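Local coordinates for flagellar regulatory protein C (PDB 4QHS) that probably couples ATP binding and hydrolysis in a heptameric AAA+ ring to activation of sigma-54-dependent transcription of flagellar genes, at residues M54-Y57 against I58-S62; D32-A35 against K36-A39. All coordinates share one frame; numbering follows the deposited sequence.

Interaction 1: residues M54-Y57 against I58-S62; sequences MSRY and IHNAS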
ATOM      1  N   MET A  54     -38.153   8.495  26.178  1.00 66.65           N
ATOM      2  CA  MET A  54     -37.723   8.687  27.561  1.00 55.78           C
ATOM      3  C   MET A  54     -36.878   9.953  27.692  1.00 57.61           C
ATOM      4  O   MET A  54     -37.007  10.715  28.655  1.00 61.25           O
ATOM      5  CB  MET A  54     -36.942   7.462  28.040  1.00 56.94           C
ATOM      6  CG  MET A  54     -35.810   7.763  29.004  1.00 53.74           C
ATOM      7  SD  MET A  54     -36.232   7.467  30.717  1.00 85.24           S
ATOM      8  CE  MET A  54     -35.087   6.145  31.082  1.00 93.13           C
ATOM      9  N   SER A  55     -36.029  10.183  26.701  1.00 45.41           N
ATOM     10  CA  SER A  55     -35.227  11.396  26.638  1.00 48.50           C
ATOM     11  C   SER A  55     -36.095  12.636  26.413  1.00 48.51           C
ATOM     12  O   SER A  55     -35.833  13.713  26.960  1.00 42.19           O
ATOM     13  CB  SER A  55     -34.188  11.255  25.527  1.00 48.71           C
ATOM     14  OG  SER A  55     -34.631  10.292  24.587  1.00 55.75           O
ATOM     15  N   ARG A  56     -37.131  12.486  25.599  1.00 51.17           N
ATOM     16  CA  ARG A  56     -38.013  13.604  25.340  1.00 58.79           C
ATOM     17  C   ARG A  56     -38.844  13.861  26.596  1.00 54.85           C
ATOM     18  O   ARG A  56     -39.185  15.002  26.913  1.00 51.24           O
ATOM     19  CB  ARG A  56     -38.894  13.328  24.122  1.00 77.95           C
ATOM     20  CG  ARG A  56     -39.456  14.583  23.452  1.00 88.61           C
ATOM     21  CD  ARG A  56     -39.824  14.325  21.991  1.00 98.59           C
ATOM     22  NE  ARG A  56     -38.674  13.868  21.210  1.00100.29           N
ATOM     23  CZ  ARG A  56     -38.589  12.677  20.625  1.00104.03           C
ATOM     24  NH1 ARG A  56     -39.599  11.816  20.715  1.00107.81           N
ATOM     25  NH2 ARG A  56     -37.497  12.348  19.942  1.00103.94           N
ATOM     26  N   TYR A  57     -39.138  12.789  27.322  1.00 50.30           N
ATOM     27  CA  TYR A  57     -39.828  12.891  28.600  1.00 44.65           C
ATOM     28  C   TYR A  57     -38.969  13.665  29.593  1.00 48.42           C
ATOM     29  O   TYR A  57     -39.457  14.494  30.353  1.00 46.92           O
ATOM     30  CB  TYR A  57     -40.137  11.502  29.133  1.00 47.36           C
ATOM     31  CG  TYR A  57     -40.708  11.470  30.522  1.00 51.84           C
ATOM     32  CD1 TYR A  57     -39.886  11.553  31.639  1.00 51.09           C
ATOM     33  CD2 TYR A  57     -42.070  11.328  30.720  1.00 52.20           C
ATOM     34  CE1 TYR A  57     -40.413  11.515  32.912  1.00 53.82           C
ATOM     35  CE2 TYR A  57     -42.605  11.282  31.993  1.00 59.68           C
ATOM     36  CZ  TYR A  57     -41.772  11.378  33.084  1.00 57.77           C
ATOM     37  OH  TYR A  57     -42.309  11.333  34.353  1.00 58.72           O
ATOM     38  N   ILE A  58     -37.675  13.382  29.587  1.00 42.04           N
ATOM     39  CA  ILE A  58     -36.784  14.061  30.504  1.00 45.16           C
ATOM     40  C   ILE A  58     -36.775  15.569  30.210  1.00 49.77           C
ATOM     41  O   ILE A  58     -36.885  16.387  31.127  1.00 53.96           O
ATOM     42  CB  ILE A  58     -35.370  13.470  30.427  1.00 43.32           C
ATOM     43  CG1 ILE A  58     -35.365  12.111  31.131  1.00 44.38           C
ATOM     44  CG2 ILE A  58     -34.364  14.419  31.065  1.00 45.18           C
ATOM     45  CD1 ILE A  58     -34.064  11.357  31.044  1.00 39.38           C
ATOM     46  N   HIS A  59     -36.685  15.917  28.929  1.00 40.34           N
ATOM     47  CA  HIS A  59     -36.694  17.313  28.487  1.00 43.86           C
ATOM     48  C   HIS A  59     -37.913  18.049  29.010  1.00 45.43           C
ATOM     49  O   HIS A  59     -37.796  19.123  29.588  1.00 46.63           O
ATOM     50  CB  HIS A  59     -36.667  17.388  26.962  1.00 41.64           C
ATOM     51  CG  HIS A  59     -36.652  18.780  26.427  1.00 45.59           C
ATOM     52  ND1 HIS A  59     -35.509  19.551  26.400  1.00 47.78           N
ATOM     53  CD2 HIS A  59     -37.637  19.544  25.892  1.00 44.43           C
ATOM     54  CE1 HIS A  59     -35.789  20.729  25.868  1.00 48.05           C
ATOM     55  NE2 HIS A  59     -37.072  20.748  25.545  1.00 48.94           N
ATOM     56  N   ASN A  60     -39.081  17.445  28.819  1.00 45.17           N
ATOM     57  CA  ASN A  60     -40.336  18.078  29.188  1.00 56.75           C
ATOM     58  C   ASN A  60     -40.532  18.161  30.689  1.00 57.09           C
ATOM     59  O   ASN A  60     -41.312  18.985  31.160  1.00 62.31           O
ATOM     60  CB  ASN A  60     -41.518  17.339  28.546  1.00 62.24           C
ATOM     61  CG  ASN A  60     -41.453  17.346  27.025  1.00 75.88           C
ATOM     62  OD1 ASN A  60     -41.052  18.338  26.412  1.00 83.18           O
ATOM     63  ND2 ASN A  60     -41.838  16.235  26.411  1.00 79.13           N
ATOM     64  N   ALA A  61     -39.824  17.326  31.446  1.00 47.44           N
ATOM     65  CA  ALA A  61     -39.978  17.354  32.900  1.00 52.24           C
ATOM     66  C   ALA A  61     -38.973  18.313  33.525  1.00 54.02           C
ATOM     67  O   ALA A  61     -39.029  18.610  34.713  1.00 56.51           O
ATOM     68  CB  ALA A  61     -39.820  15.965  33.481  1.00 54.88           C
ATOM     69  N   SER A  62     -38.045  18.792  32.710  1.00 44.10           N
ATOM     70  CA  SER A  62     -36.957  19.622  33.189  1.00 38.33           C
ATOM     71  C   SER A  62     -37.317  21.090  32.992  1.00 45.02           C
ATOM     72  O   SER A  62     -38.188  21.410  32.195  1.00 46.99           O
ATOM     73  CB  SER A  62     -35.660  19.274  32.436  1.00 38.46           C
ATOM     74  OG  SER A  62     -35.608  19.958  31.209  1.00 43.89           O
TER

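Interaction 2: residues D32-A35 against K36-A39; sequences DKVA and KTDA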
ATOM      1  N   ASP A  32     -37.603  11.347  36.496  1.00 46.80           N
ATOM      2  CA  ASP A  32     -38.163  12.579  37.060  1.00 51.89           C
ATOM      3  C   ASP A  32     -37.159  13.282  37.971  1.00 47.00           C
ATOM      4  O   ASP A  32     -37.061  14.515  37.971  1.00 45.21           O
ATOM      5  CB  ASP A  32     -39.452  12.292  37.838  1.00 70.28           C
ATOM      6  CG  ASP A  32     -40.646  12.045  36.932  1.00 83.51           C
ATOM      7  OD1 ASP A  32     -40.623  12.510  35.773  1.00 86.34           O
ATOM      8  OD2 ASP A  32     -41.614  11.392  37.388  1.00 87.18           O
ATOM      9  N   LYS A  33     -36.412  12.501  38.715  1.00 41.90           N
ATOM     10  CA  LYS A  33     -35.369  13.049  39.536  1.00 51.46           C
ATOM     11  C   LYS A  33     -34.273  13.737  38.747  1.00 49.64           C
ATOM     12  O   LYS A  33     -34.001  14.871  39.021  1.00 58.74           O
ATOM     13  CB  LYS A  33     -34.782  12.004  40.467  1.00 50.99           C
ATOM     14  CG  LYS A  33     -35.347  12.028  41.840  1.00 46.30           C
ATOM     15  CD  LYS A  33     -34.974  10.813  42.622  1.00 44.46           C
ATOM     16  CE  LYS A  33     -35.396  10.911  44.053  1.00 36.29           C
ATOM     17  NZ  LYS A  33     -35.034   9.705  44.778  1.00 50.19           N
ATOM     18  N   VAL A  34     -33.638  13.073  37.790  1.00 38.79           N
ATOM     19  CA  VAL A  34     -32.573  13.740  37.018  1.00 44.58           C
ATOM     20  C   VAL A  34     -33.084  14.941  36.281  1.00 43.28           C
ATOM     21  O   VAL A  34     -32.385  15.954  36.173  1.00 41.17           O
ATOM     22  CB  VAL A  34     -31.906  12.896  35.893  1.00 46.29           C
ATOM     23  CG1 VAL A  34     -30.410  12.740  36.139  1.00 40.77           C
ATOM     24  CG2 VAL A  34     -32.639  11.617  35.610  1.00 33.25           C
ATOM     25  N   ALA A  35     -34.286  14.789  35.734  1.00 39.09           N
ATOM     26  CA  ALA A  35     -34.845  15.785  34.830  1.00 43.11           C
ATOM     27  C   ALA A  35     -34.824  17.150  35.492  1.00 41.89           C
ATOM     28  O   ALA A  35     -34.475  18.134  34.863  1.00 53.31           O
ATOM     29  CB  ALA A  35     -36.255  15.402  34.404  1.00 37.65           C
ATOM     30  N   LYS A  36     -35.132  17.184  36.765  1.00 41.82           N
ATOM     31  CA  LYS A  36     -35.140  18.415  37.490  1.00 53.90           C
ATOM     32  C   LYS A  36     -33.775  19.058  37.587  1.00 51.40           C
ATOM     33  O   LYS A  36     -33.677  20.218  37.884  1.00 50.69           O
ATOM     34  CB  LYS A  36     -35.757  18.203  38.859  1.00 55.58           C
ATOM     35  CG  LYS A  36     -37.250  18.111  38.810  1.00 72.90           C
ATOM     36  CD  LYS A  36     -37.766  16.850  39.451  1.00 89.61           C
ATOM     37  CE  LYS A  36     -38.784  17.137  40.549  1.00 99.12           C
ATOM     38  NZ  LYS A  36     -38.194  17.075  41.911  1.00 99.03           N
ATOM     39  N   THR A  37     -32.726  18.307  37.314  1.00 46.07           N
ATOM     40  CA  THR A  37     -31.380  18.853  37.323  1.00 41.58           C
ATOM     41  C   THR A  37     -30.796  19.075  35.939  1.00 47.21           C
ATOM     42  O   THR A  37     -31.458  18.900  34.962  1.00 49.68           O
ATOM     43  CB  THR A  37     -30.435  17.972  38.118  1.00 40.01           C
ATOM     44  OG1 THR A  37     -29.948  16.924  37.298  1.00 33.20           O
ATOM     45  CG2 THR A  37     -31.142  17.380  39.279  1.00 34.75           C
ATOM     46  N   ASP A  38     -29.538  19.468  35.886  1.00 43.56           N
ATOM     47  CA  ASP A  38     -28.859  19.735  34.644  1.00 37.40           C
ATOM     48  C   ASP A  38     -27.869  18.649  34.282  1.00 48.09           C
ATOM     49  O   ASP A  38     -27.127  18.781  33.350  1.00 45.78           O
ATOM     50  CB  ASP A  38     -28.112  21.057  34.726  1.00 49.81           C
ATOM     51  CG  ASP A  38     -28.834  22.186  34.033  1.00 68.23           C
ATOM     52  OD1 ASP A  38     -29.822  21.955  33.335  1.00 74.05           O
ATOM     53  OD2 ASP A  38     -28.411  23.328  34.189  1.00 73.46           O
ATOM     54  N   ALA A  39     -27.874  17.565  35.024  1.00 45.81           N
ATOM     55  CA  ALA A  39     -26.915  16.499  34.840  1.00 42.28           C
ATOM     56  C   ALA A  39     -27.035  15.772  33.519  1.00 43.05           C
ATOM     57  O   ALA A  39     -28.091  15.673  32.967  1.00 36.45           O
ATOM     58  CB  ALA A  39     -27.025  15.529  35.944  1.00 33.73           C
TER

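Interaction 1: residues M54-Y57 against I58-S62
Met54-Tyr57 and Ile58-Ser62 meet as successive turns of one alpha-helix, 51-61, the helix that follows the P-loop (Walker A motif) after strand 41-44 in the AAA+ core; the contact is the local i to i+4 kind, followed by the helix's C-terminal end. Three sound backbone bonds carry it: Ile58 N to Met54 O at 2.9 Å, His59 N to Ser55 O at 3.1 Å, and Asn60 N to Arg56 O, the last with an N-H...O angle of 160°. A fourth, from Ala61 N to Tyr57 O, is weak as the helix runs out. There Ser62 folds back: its OG donates to His59 O at 2.8 Å, and its backbone N reaches that oxygen from the same face of the carbonyl plane, so two donors grip one acceptor.

The side chains sort by face. On the inner side, Ile58 sets CG1 just beyond the Met54 carbonyl oxygen, 3.3 Å from O, and the chain continues to CD1, which stands 4.5 Å from Met54 SD, a loose apolar touch. With CG1 beside the backbone N (chi1 -74°), the branch leans back along the preceding turn. Across the helix, Arg56 and Asn60 run side by side in the same direction, with guanidinium and amide planes 57° apart; Arg56 CG comes 4.1 Å from Asn60 ND2.

Around the helix, Met54, Tyr57, Ile58 and Ala61 press on helix 23-35, while Ser55 and Ile58 reach strands 41-44 and 152-157. His59 turns elsewhere: ND1 bonds to Thr112 OG1, NE2 to Gly67 O, and its ring meets Phe69 edge-to-face, which ties the helix to the region of strands 69-73 and 112-116.

Interaction 2: residues D32-A35 against K36-A39
Thr37 turns its hydroxyl back on Val34, the residue three places earlier, where helix 23-35 gives way to the loop leading to strand 41-44. OG1 sits between the backbone N and the carbonyl carbon of its own residue (chi1 84°), which brings it to 2.9 Å from Val34 O, in the carbonyl plane and on a lone pair. Thr37 N approaches the same oxygen differently, at 2.6 Å and from above the plane, 47° out of it. The methyl, CG2, anti to the carbonyl carbon, lies beyond the helix end, 3.6 Å from Val34 O and not far from Lys33 O.

The hydroxyl works twice. It donates to Val34 O and accepts from Ala39 N at 3.1 Å, with a nearly straight N-H...O angle of 170°, which makes an ST turn. That turn brings Ala39 round to the helix, and its CB comes 4.4 Å from Val34 CG1. Ile246 of a second subunit packs on both Val34 and Ala39.

Val34 O thus accepts from Thr37 OG1, Thr37 N and Arg152 NH2; Arg152 NE donates to a second carbonyl, Ala39 O. The positive guanidinium beside the carboxyl end of a helix probably offsets the negative end of its dipole, and the threonine hydroxyl, acting as both donor and acceptor, probably helps set the direction in which the chain leaves.

How the interactions relate
From the N terminus the chain first meets interaction 2, where helix 23-35 ends and the loop 36-39 turns toward strand 41-44; only after that strand does helix 51-61 begin and interaction 1 form within it. The two are in series, neither nested nor crossed, each local, interaction 2 closing the turn at a helix end and interaction 1 joining successive helical turns, with centres about 9 Å apart. They nevertheless touch: Tyr57 OH lies 2.5 Å from Asp32 OD1, a probable hydrogen bond between the helices, and Ala61 CB is 3.7 Å from Ala35 CB. Arg152, on strand 152-157, joins both by bonding the loop and helix end of interaction 2 and touching Ile58 and Ser62.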